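Local coordinates for protein sensor histidine kinase (Rhodopseudomonas palustris, PDB 3VA9) that probably works as a two-component sensor kinase, transferring a phosphoryl group from ATP to a histidine, with this chain holding its four-helix-bundle sensor domain, at residues Q29-A34 against D58-R63. Sequence-based numbering, arbitrary orientation.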
ATOM      1  N   GLN A  29       6.950   0.416   1.923  1.00 37.92           N
ATOM      2  CA  GLN A  29       7.588  -0.855   1.587  1.00 39.74           C
ATOM      3  C   GLN A  29       6.580  -1.946   1.222  1.00 42.34           C
ATOM      4  O   GLN A  29       6.688  -2.568   0.160  1.00 39.57           O
ATOM      5  CB  GLN A  29       8.477  -1.338   2.738  1.00 45.15           C
ATOM      6  CG  GLN A  29       9.085  -2.723   2.514  1.00 65.20           C
ATOM      7  CD  GLN A  29       9.914  -3.209   3.697  1.00 82.82           C
ATOM      8  OE1 GLN A  29      10.033  -2.522   4.712  1.00 89.25           O
ATOM      9  NE2 GLN A  29      10.494  -4.400   3.565  1.00 83.59           N
ATOM     10  N   ALA A  30       5.606  -2.172   2.106  1.00 39.01           N
ATOM     11  CA  ALA A  30       4.615  -3.236   1.921  1.00 31.58           C
ATOM     12  C   ALA A  30       3.776  -3.053   0.657  1.00 30.63           C
ATOM     13  O   ALA A  30       3.450  -4.024  -0.021  1.00 31.62           O
ATOM     14  CB  ALA A  30       3.717  -3.356   3.145  1.00 31.57           C
ATOM     15  N   VAL A  31       3.424  -1.809   0.347  1.00 29.73           N
ATOM     16  CA  VAL A  31       2.684  -1.506  -0.881  1.00 28.78           C
ATOM     17  C   VAL A  31       3.503  -1.858  -2.135  1.00 25.15           C
ATOM     18  O   VAL A  31       2.984  -2.461  -3.071  1.00 29.42           O
ATOM     19  CB  VAL A  31       2.270  -0.021  -0.930  1.00 37.72           C
ATOM     20  CG1 VAL A  31       1.783   0.358  -2.316  1.00 41.65           C
ATOM     21  CG2 VAL A  31       1.198   0.262   0.110  1.00 32.56           C
ATOM     22  N   LEU A  32       4.783  -1.492  -2.135  1.00 30.14           N
ATOM     23  CA  LEU A  32       5.688  -1.831  -3.239  1.00 36.04           C
ATOM     24  C   LEU A  32       5.879  -3.330  -3.349  1.00 27.03           C
ATOM     25  O   LEU A  32       5.858  -3.887  -4.440  1.00 32.78           O
ATOM     26  CB  LEU A  32       7.050  -1.157  -3.063  1.00 31.46           C
ATOM     27  CG  LEU A  32       6.994   0.354  -3.259  1.00 34.92           C
ATOM     28  CD1 LEU A  32       8.270   1.023  -2.776  1.00 31.06           C
ATOM     29  CD2 LEU A  32       6.731   0.636  -4.725  1.00 34.79           C
ATOM     30  N   GLU A  33       6.050  -3.978  -2.205  1.00 24.82           N
ATOM     31  CA  GLU A  33       6.223  -5.424  -2.165  1.00 27.96           C
ATOM     32  C   GLU A  33       5.000  -6.183  -2.702  1.00 28.80           C
ATOM     33  O   GLU A  33       5.150  -7.201  -3.368  1.00 33.06           O
ATOM     34  CB  GLU A  33       6.588  -5.878  -0.749  1.00 31.02           C
ATOM     35  CG  GLU A  33       7.047  -7.323  -0.664  1.00 55.08           C
ATOM     36  CD  GLU A  33       8.258  -7.608  -1.544  1.00 70.74           C
ATOM     37  OE1 GLU A  33       9.278  -6.900  -1.403  1.00 76.64           O
ATOM     38  OE2 GLU A  33       8.194  -8.544  -2.371  1.00 71.83           O
ATOM     39  N   ALA A  34       3.795  -5.679  -2.432  1.00 24.25           N
ATOM     40  CA  ALA A  34       2.574  -6.301  -2.957  1.00 22.67           C
ATOM     41  C   ALA A  34       2.517  -6.174  -4.477  1.00 27.28           C
ATOM     42  O   ALA A  34       2.194  -7.129  -5.188  1.00 23.12           O
ATOM     43  CB  ALA A  34       1.331  -5.666  -2.321  1.00 22.19           C
ATOM     44  N   ASP A  58      -1.068  -8.753   3.780  1.00 29.57           N
ATOM     45  CA  ASP A  58      -1.363  -8.966   5.197  1.00 35.33           C
ATOM     46  C   ASP A  58      -0.550  -8.011   6.084  1.00 38.70           C
ATOM     47  O   ASP A  58      -1.069  -7.445   7.049  1.00 38.65           O
ATOM     48  CB  ASP A  58      -1.086 -10.420   5.592  1.00 34.32           C
ATOM     49  CG  ASP A  58      -2.075 -11.400   4.970  1.00 36.05           C
ATOM     50  OD1 ASP A  58      -3.150 -10.960   4.521  1.00 39.98           O
ATOM     51  OD2 ASP A  58      -1.784 -12.615   4.939  1.00 40.27           O
ATOM     52  N   ALA A  59       0.721  -7.824   5.737  1.00 33.61           N
ATOM     53  CA  ALA A  59       1.608  -6.959   6.504  1.00 34.61           C
ATOM     54  C   ALA A  59       1.162  -5.498   6.413  1.00 34.28           C
ATOM     55  O   ALA A  59       1.205  -4.755   7.396  1.00 40.34           O
ATOM     56  CB  ALA A  59       3.057  -7.123   6.035  1.00 32.44           C
ATOM     57  N   LEU A  60       0.715  -5.096   5.232  1.00 31.64           N
ATOM     58  CA  LEU A  60       0.182  -3.751   5.042  1.00 30.08           C
ATOM     59  C   LEU A  60      -0.998  -3.485   5.974  1.00 35.64           C
ATOM     60  O   LEU A  60      -1.036  -2.469   6.678  1.00 35.56           O
ATOM     61  CB  LEU A  60      -0.252  -3.563   3.592  1.00 25.45           C
ATOM     62  CG  LEU A  60      -0.858  -2.219   3.172  1.00 34.71           C
ATOM     63  CD1 LEU A  60       0.034  -1.044   3.542  1.00 26.12           C
ATOM     64  CD2 LEU A  60      -1.151  -2.222   1.670  1.00 39.37           C
ATOM     65  N   ALA A  61      -1.968  -4.392   5.961  1.00 30.97           N
ATOM     66  CA  ALA A  61      -3.135  -4.262   6.823  1.00 34.74           C
ATOM     67  C   ALA A  61      -2.702  -4.139   8.291  1.00 35.61           C
ATOM     68  O   ALA A  61      -3.145  -3.234   8.996  1.00 37.37           O
ATOM     69  CB  ALA A  61      -4.083  -5.447   6.625  1.00 31.03           C
ATOM     70  N   ALA A  62      -1.813  -5.029   8.730  1.00 31.48           N
ATOM     71  CA  ALA A  62      -1.330  -5.013  10.112  1.00 39.78           C
ATOM     72  C   ALA A  62      -0.576  -3.724  10.451  1.00 44.11           C
ATOM     73  O   ALA A  62      -0.747  -3.167  11.531  1.00 47.49           O
ATOM     74  CB  ALA A  62      -0.462  -6.226  10.390  1.00 38.48           C
ATOM     75  N   ARG A  63       0.250  -3.250   9.523  1.00 44.20           N
ATOM     76  CA  ARG A  63       1.005  -2.015   9.730  1.00 38.81           C
ATOM     77  C   ARG A  63       0.119  -0.773   9.722  1.00 41.77           C
ATOM     78  O   ARG A  63       0.380   0.184  10.455  1.00 44.18           O
ATOM     79  CB  ARG A  63       2.121  -1.892   8.695  1.00 38.16           C
ATOM     80  CG  ARG A  63       3.203  -2.928   8.894  1.00 43.21           C
ATOM     81  CD  ARG A  63       4.176  -2.991   7.739  1.00 47.25           C
ATOM     82  NE  ARG A  63       5.053  -4.154   7.878  1.00 49.98           N
ATOM     83  CZ  ARG A  63       5.962  -4.522   6.980  1.00 47.76           C
ATOM     84  NH1 ARG A  63       6.124  -3.821   5.865  1.00 43.38           N
ATOM     85  NH2 ARG A  63       6.704  -5.595   7.199  1.00 50.09           N
TER
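In the four-helix bundle of this sensor domain, Ala30 on helix 18-44 faces Leu60 on helix 47-70, two helices that follow one another as an antiparallel hairpin. The two short segments run at 161° to each other, and their axes come within 8.9 Å. The small side chain of Ala30 suits that close spacing: it directs its methyl toward the neighbouring helix, and its CB meets Leu60 CB at 4.0 Å, methyl against methylene, where the backbones draw closest, with Ala30 CA and Leu60 CA 5.4 Å apart. Deeper in, Val31 CG2 lies 3.8 Å from Leu60 CD2 and also touches CD1, so one valine methyl sits against both ends of the leucine fork. Leu60 has CG anti to its backbone N (chi1 179°), which carries that fork inward to Val31, Ile27 and, on helix 75-101, Met92. Within this CHASE3 sensor domain the seam between the two helices is apolar inside and turns polar toward its outer margin. That margin is held by Arg63, whose chain stays extended from CG to NE as it crosses the groove toward helix 18-44, past the methyl of Ala59 from its own helix, which lies over one guanidinium face near the rim. Its NH1 arrives at 3.7 Å from Ala30 CB, on an oblique approach, and gives a hydrogen bond to the carbonyl O of Ala26, one turn before Ala30. The charged end is thereby tied to the backbone of helix 18-44, while Gln29 OE1 stands 4.3 Å from Arg63 NH1, too far for a hydrogen bond. No hydrogen bond links the two segments directly; the next turn along, the Ala34 methyl touches Tyr53 and Ala56 of helix 47-70.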